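Local atomic coordinates of USG-1 protein homolog (Pseudomonas aeruginosa, PDB entry 2HJS), a protein that probably acts as an NAD- or NADP-dependent oxidoreductase on aldehyde or oxo groups, as in the aspartate-semialdehyde dehydrogenase family, and forms dimers. Residues 168-181 / 186-198. Numbering follows the deposited sequence. Where two conformers were deposited one is given.
Sequences EGVKELARQTAELL and LEPRLFDRQIAFN
E172 and Q176, one turn apart on the helix, bind the returning loop 186-198 through its backbone N-H groups. The E172 chain leaves the helix with CG opposite the backbone N (chi1 179°) and then turns about the CB-CG bond, which brings the carboxylate onto the loop: OE2 accepts R189 N on its syn side at 2.9 Å, and OE1 a weak bond from L190 N. Q176 NE2 reaches the anti side of the same OE2 (2.9 Å), which fixes the rotation of the amide and leaves OE1 facing the loop. There OE1 accepts two backbone N-H groups from the same face of the amide, I195 N at 2.8 Å and A196 N at 3.3 Å. R175, bent at chi3 (47°), donates through NH1 to E187 O (2.8 Å), nearly in the guanidinium plane, and makes salt bridges to E172 through NH2 and to E179 through NH1. The extended R189 chain brings its own guanidinium flat over that of R175, centres 3.8 Å apart and planes at 7°; E172 and E179 probably offset the like charges. The irregular loop after helix 167-181 folds back along that helix, within the dimerisation domain, and its second half meets the second subunit: R193 forms a salt bridge with D280 of that subunit, and the F197 ring meets F243 of that subunit. I195 points CD1 between E172 CG and the backbone of L173, while its CG2 sits over the centre of the F191 ring. Further along, L180 CD1 packs against A196 CB and the edge of F197, and T177 CG2 lies 3.6 Å from F197 CZ. A water links T177 OG1 to F197 N.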
loop_
_atom_site.group_PDB
_atom_site.type_symbol
_atom_site.label_atom_id
_atom_site.label_comp_id
_atom_site.label_asym_id
_atom_site.label_seq_id
_atom_site.Cartn_x
_atom_site.Cartn_y
_atom_site.Cartn_z
ATOM N N GLU A 168 7.591 -0.723 -20.656
ATOM C CA GLU A 168 8.976 -0.800 -20.198
ATOM C C GLU A 168 9.061 -1.071 -18.693
ATOM O O GLU A 168 10.013 -1.698 -18.235
ATOM C CB GLU A 168 9.767 0.454 -20.569
ATOM C CG GLU A 168 10.065 0.595 -22.068
ATOM C CD GLU A 168 10.734 -0.630 -22.664
ATOM O OE1 GLU A 168 11.805 -1.032 -22.157
ATOM O OE2 GLU A 168 10.189 -1.184 -23.644
ATOM N N GLY A 169 8.065 -0.597 -17.943
ATOM C CA GLY A 169 7.962 -0.879 -16.517
ATOM C C GLY A 169 7.704 -2.347 -16.262
ATOM O O GLY A 169 8.329 -2.941 -15.382
ATOM N N VAL A 170 6.784 -2.926 -17.039
ATOM C CA VAL A 170 6.486 -4.365 -17.001
ATOM C C VAL A 170 7.757 -5.165 -17.274
ATOM O O VAL A 170 8.064 -6.105 -16.543
ATOM C CB VAL A 170 5.370 -4.741 -18.019
ATOM C CG1 VAL A 170 5.285 -6.251 -18.248
ATOM C CG2 VAL A 170 4.047 -4.197 -17.535
ATOM N N LYS A 171 8.498 -4.768 -18.308
ATOM C CA LYS A 171 9.754 -5.425 -18.662
ATOM C C LYS A 171 10.830 -5.305 -17.583
ATOM O O LYS A 171 11.504 -6.269 -17.281
ATOM C CB LYS A 171 10.262 -4.934 -20.027
ATOM C CG LYS A 171 9.687 -5.757 -21.186
ATOM C CD LYS A 171 9.094 -4.908 -22.328
ATOM C CE LYS A 171 10.034 -4.739 -23.514
ATOM N NZ LYS A 171 11.106 -3.726 -23.251
ATOM N N GLU A 172 10.966 -4.117 -17.009
ATOM C CA GLU A 172 11.941 -3.847 -15.950
ATOM C C GLU A 172 11.690 -4.738 -14.733
ATOM O O GLU A 172 12.626 -5.320 -14.176
ATOM C CB GLU A 172 11.889 -2.362 -15.570
ATOM C CG GLU A 172 12.834 -1.926 -14.445
ATOM C CD GLU A 172 14.275 -1.771 -14.887
ATOM O OE1 GLU A 172 14.547 -1.831 -16.108
ATOM O OE2 GLU A 172 15.146 -1.582 -14.013
ATOM N N LEU A 173 10.426 -4.861 -14.346
ATOM C CA LEU A 173 10.067 -5.667 -13.193
ATOM C C LEU A 173 10.377 -7.138 -13.414
ATOM O O LEU A 173 11.019 -7.768 -12.570
ATOM C CB LEU A 173 8.596 -5.480 -12.797
ATOM C CG LEU A 173 8.167 -6.293 -11.564
ATOM C CD1 LEU A 173 8.883 -5.822 -10.265
ATOM C CD2 LEU A 173 6.673 -6.261 -11.394
ATOM N N ALA A 174 9.929 -7.676 -14.549
ATOM C CA ALA A 174 10.197 -9.078 -14.891
ATOM C C ALA A 174 11.705 -9.376 -14.930
ATOM O O ALA A 174 12.150 -10.411 -14.433
ATOM C CB ALA A 174 9.534 -9.435 -16.231
ATOM N N ARG A 175 12.481 -8.462 -15.512
ATOM C CA ARG A 175 13.931 -8.642 -15.673
ATOM C C ARG A 175 14.664 -8.596 -14.328
ATOM O O ARG A 175 15.482 -9.465 -14.031
ATOM C CB ARG A 175 14.505 -7.605 -16.649
ATOM C CG ARG A 175 15.948 -7.868 -17.050
ATOM C CD ARG A 175 16.527 -6.778 -17.975
ATOM N NE ARG A 175 16.239 -5.436 -17.473
ATOM C CZ ARG A 175 16.951 -4.802 -16.540
ATOM N NH1 ARG A 175 18.022 -5.375 -15.993
ATOM N NH2 ARG A 175 16.576 -3.583 -16.145
ATOM N N GLN A 176 14.354 -7.583 -13.518
ATOM C CA GLN A 176 14.925 -7.460 -12.176
ATOM C C GLN A 176 14.568 -8.666 -11.319
ATOM O O GLN A 176 15.420 -9.177 -10.602
ATOM C CB GLN A 176 14.436 -6.190 -11.480
ATOM C CG GLN A 176 15.078 -4.899 -11.946
ATOM C CD GLN A 176 14.951 -3.792 -10.909
ATOM O OE1 GLN A 176 14.649 -4.051 -9.739
ATOM N NE2 GLN A 176 15.186 -2.549 -11.329
ATOM N N THR A 177 13.312 -9.115 -11.395
ATOM C CA THR A 177 12.852 -10.229 -10.568
ATOM C C THR A 177 13.639 -11.485 -10.922
ATOM O O THR A 177 14.092 -12.205 -10.028
ATOM C CB THR A 177 11.318 -10.472 -10.668
ATOM O OG1 THR A 177 10.608 -9.282 -10.296
ATOM C CG2 THR A 177 10.889 -11.573 -9.721
ATOM N N ALA A 178 13.840 -11.708 -12.224
ATOM C CA ALA A 178 14.563 -12.873 -12.725
ATOM C C ALA A 178 16.036 -12.856 -12.316
ATOM O O ALA A 178 16.554 -13.867 -11.834
ATOM C CB ALA A 178 14.432 -12.958 -14.233
ATOM N N GLU A 179 16.701 -11.716 -12.511
ATOM C CA GLU A 179 18.088 -11.544 -12.098
ATOM C C GLU A 179 18.283 -11.967 -10.638
ATOM O O GLU A 179 19.206 -12.711 -10.326
ATOM C CB GLU A 179 18.541 -10.097 -12.298
ATOM C CG GLU A 179 18.940 -9.756 -13.727
ATOM C CD GLU A 179 18.847 -8.256 -14.053
ATOM O OE1 GLU A 179 18.511 -7.438 -13.151
ATOM O OE2 GLU A 179 19.112 -7.898 -15.231
ATOM N N LEU A 180 17.397 -11.513 -9.752
ATOM C CA LEU A 180 17.499 -11.839 -8.332
ATOM C C LEU A 180 17.248 -13.316 -8.040
ATOM O O LEU A 180 17.962 -13.921 -7.225
ATOM C CB LEU A 180 16.542 -10.984 -7.504
ATOM C CG LEU A 180 16.831 -9.495 -7.398
ATOM C CD1 LEU A 180 15.648 -8.828 -6.762
ATOM C CD2 LEU A 180 18.114 -9.220 -6.600
ATOM N N LEU A 181 16.252 -13.893 -8.709
ATOM C CA LEU A 181 15.860 -15.273 -8.445
ATOM C C LEU A 181 16.909 -16.306 -8.849
ATOM O O LEU A 181 17.070 -17.319 -8.166
ATOM C CB LEU A 181 14.480 -15.597 -9.030
ATOM C CG LEU A 181 13.286 -15.114 -8.186
ATOM C CD1 LEU A 181 11.975 -15.590 -8.792
ATOM C CD2 LEU A 181 13.371 -15.537 -6.713
ATOM N N LEU A 186 22.104 -7.568 -10.017
ATOM C CA LEU A 186 20.975 -6.692 -10.330
ATOM C C LEU A 186 21.469 -5.411 -10.996
ATOM O O LEU A 186 22.361 -4.730 -10.474
ATOM C CB LEU A 186 20.155 -6.351 -9.084
ATOM C CG LEU A 186 18.933 -5.474 -9.372
ATOM C CD1 LEU A 186 17.689 -6.324 -9.509
ATOM C CD2 LEU A 186 18.769 -4.427 -8.289
ATOM N N GLU A 187 20.885 -5.101 -12.152
ATOM C CA GLU A 187 21.212 -3.889 -12.894
ATOM C C GLU A 187 19.935 -3.163 -13.338
ATOM O O GLU A 187 19.311 -3.547 -14.334
ATOM C CB GLU A 187 22.138 -4.211 -14.073
ATOM C CG GLU A 187 23.621 -4.311 -13.674
ATOM C CD GLU A 187 24.491 -5.004 -14.724
ATOM O OE1 GLU A 187 25.716 -5.153 -14.482
ATOM O OE2 GLU A 187 23.949 -5.403 -15.786
ATOM N N PRO A 188 19.525 -2.127 -12.573
ATOM C CA PRO A 188 18.341 -1.337 -12.914
ATOM C C PRO A 188 18.586 -0.465 -14.146
ATOM O O PRO A 188 19.675 0.100 -14.296
ATOM C CB PRO A 188 18.125 -0.460 -11.667
ATOM C CG PRO A 188 19.013 -1.025 -10.604
ATOM C CD PRO A 188 20.154 -1.649 -11.327
ATOM N N ARG A 189 17.588 -0.380 -15.025
ATOM C CA ARG A 189 17.684 0.443 -16.238
ATOM C C ARG A 189 16.672 1.597 -16.249
ATOM O O ARG A 189 17.067 2.756 -16.382
ATOM C CB ARG A 189 17.586 -0.413 -17.508
ATOM C CG ARG A 189 18.830 -1.245 -17.763
ATOM C CD ARG A 189 18.582 -2.367 -18.756
ATOM N NE ARG A 189 19.625 -3.393 -18.659
ATOM C CZ ARG A 189 19.605 -4.568 -19.288
ATOM N NH1 ARG A 189 18.588 -4.891 -20.082
ATOM N NH2 ARG A 189 20.605 -5.427 -19.123
ATOM N N LEU A 190 15.384 1.284 -16.103
ATOM C CA LEU A 190 14.337 2.315 -16.051
ATOM C C LEU A 190 14.365 3.089 -14.715
ATOM O O LEU A 190 13.963 4.258 -14.654
ATOM C CB LEU A 190 12.941 1.707 -16.315
ATOM C CG LEU A 190 11.735 2.647 -16.527
ATOM C CD1 LEU A 190 11.733 3.303 -17.919
ATOM C CD2 LEU A 190 10.414 1.931 -16.286
ATOM N N PHE A 191 14.836 2.420 -13.657
ATOM C CA PHE A 191 15.027 3.026 -12.338
ATOM C C PHE A 191 16.499 3.028 -11.960
ATOM O O PHE A 191 17.322 2.406 -12.635
ATOM C CB PHE A 191 14.258 2.238 -11.287
ATOM C CG PHE A 191 12.792 2.227 -11.509
ATOM C CD1 PHE A 191 12.224 1.358 -12.432
ATOM C CD2 PHE A 191 11.971 3.092 -10.799
ATOM C CE1 PHE A 191 10.860 1.344 -12.640
ATOM C CE2 PHE A 191 10.595 3.087 -10.997
ATOM C CZ PHE A 191 10.040 2.209 -11.913
ATOM N N ASP A 192 16.829 3.728 -10.878
ATOM C CA ASP A 192 18.205 3.730 -10.358
ATOM C C ASP A 192 18.296 2.925 -9.054
ATOM O O ASP A 192 19.328 2.933 -8.366
ATOM C CB ASP A 192 18.743 5.168 -10.192
ATOM C CG ASP A 192 17.924 6.020 -9.186
ATOM O OD1 ASP A 192 16.720 5.738 -8.913
ATOM O OD2 ASP A 192 18.517 7.008 -8.680
ATOM N N ARG A 193 17.207 2.222 -8.741
ATOM C CA ARG A 193 17.145 1.345 -7.579
ATOM C C ARG A 193 16.294 0.108 -7.898
ATOM O O ARG A 193 15.617 0.045 -8.932
ATOM C CB ARG A 193 16.588 2.109 -6.370
ATOM C CG ARG A 193 15.073 2.357 -6.418
ATOM C CD ARG A 193 14.738 3.793 -6.082
ATOM N NE ARG A 193 14.857 4.034 -4.653
ATOM C CZ ARG A 193 15.085 5.219 -4.090
ATOM N NH1 ARG A 193 15.235 6.333 -4.816
ATOM N NH2 ARG A 193 15.174 5.282 -2.771
ATOM N N GLN A 194 16.340 -0.861 -6.992
ATOM C CA GLN A 194 15.591 -2.090 -7.122
ATOM C C GLN A 194 14.092 -1.864 -6.987
ATOM O O GLN A 194 13.623 -1.233 -6.042
ATOM C CB GLN A 194 16.057 -3.089 -6.075
ATOM C CG GLN A 194 15.517 -4.483 -6.285
ATOM C CD GLN A 194 15.980 -5.439 -5.227
ATOM O OE1 GLN A 194 17.167 -5.473 -4.877
ATOM N NE2 GLN A 194 15.045 -6.243 -4.708
ATOM N N ILE A 195 13.343 -2.365 -7.956
ATOM C CA ILE A 195 11.883 -2.383 -7.847
ATOM C C ILE A 195 11.331 -3.778 -7.516
ATOM O O ILE A 195 10.273 -3.892 -6.892
ATOM C CB ILE A 195 11.196 -1.783 -9.093
ATOM C CG1 ILE A 195 11.402 -2.655 -10.339
ATOM C CG2 ILE A 195 11.728 -0.338 -9.346
ATOM C CD1 ILE A 195 10.608 -2.155 -11.549
ATOM N N ALA A 196 12.049 -4.819 -7.935
ATOM C CA ALA A 196 11.683 -6.192 -7.641
ATOM C C ALA A 196 11.534 -6.386 -6.121
ATOM O O ALA A 196 12.375 -5.919 -5.342
ATOM C CB ALA A 196 12.738 -7.157 -8.218
ATOM N N PHE A 197 10.454 -7.054 -5.712
ATOM C CA PHE A 197 10.189 -7.315 -4.290
ATOM C C PHE A 197 10.352 -6.054 -3.396
ATOM O O PHE A 197 10.779 -6.148 -2.254
ATOM C CB PHE A 197 11.086 -8.460 -3.788
ATOM C CG PHE A 197 11.036 -9.703 -4.639
ATOM C CD1 PHE A 197 9.876 -10.475 -4.707
ATOM C CD2 PHE A 197 12.163 -10.116 -5.339
ATOM C CE1 PHE A 197 9.835 -11.646 -5.474
ATOM C CE2 PHE A 197 12.143 -11.289 -6.116
ATOM C CZ PHE A 197 10.970 -12.050 -6.184
ATOM N N ASN A 198 10.044 -4.869 -3.933
ATOM C CA ASN A 198 10.263 -3.622 -3.188
ATOM C C ASN A 198 9.036 -2.739 -3.289
ATOM O O ASN A 198 8.268 -2.885 -4.220
ATOM C CB ASN A 198 11.484 -2.875 -3.737
ATOM C CG ASN A 198 12.191 -2.050 -2.670
ATOM O OD1 ASN A 198 11.853 -2.135 -1.498
ATOM N ND2 ASN A 198 13.200 -1.281 -3.070
HETATM O O HOH W 1 9.201 -8.455 -7.657
#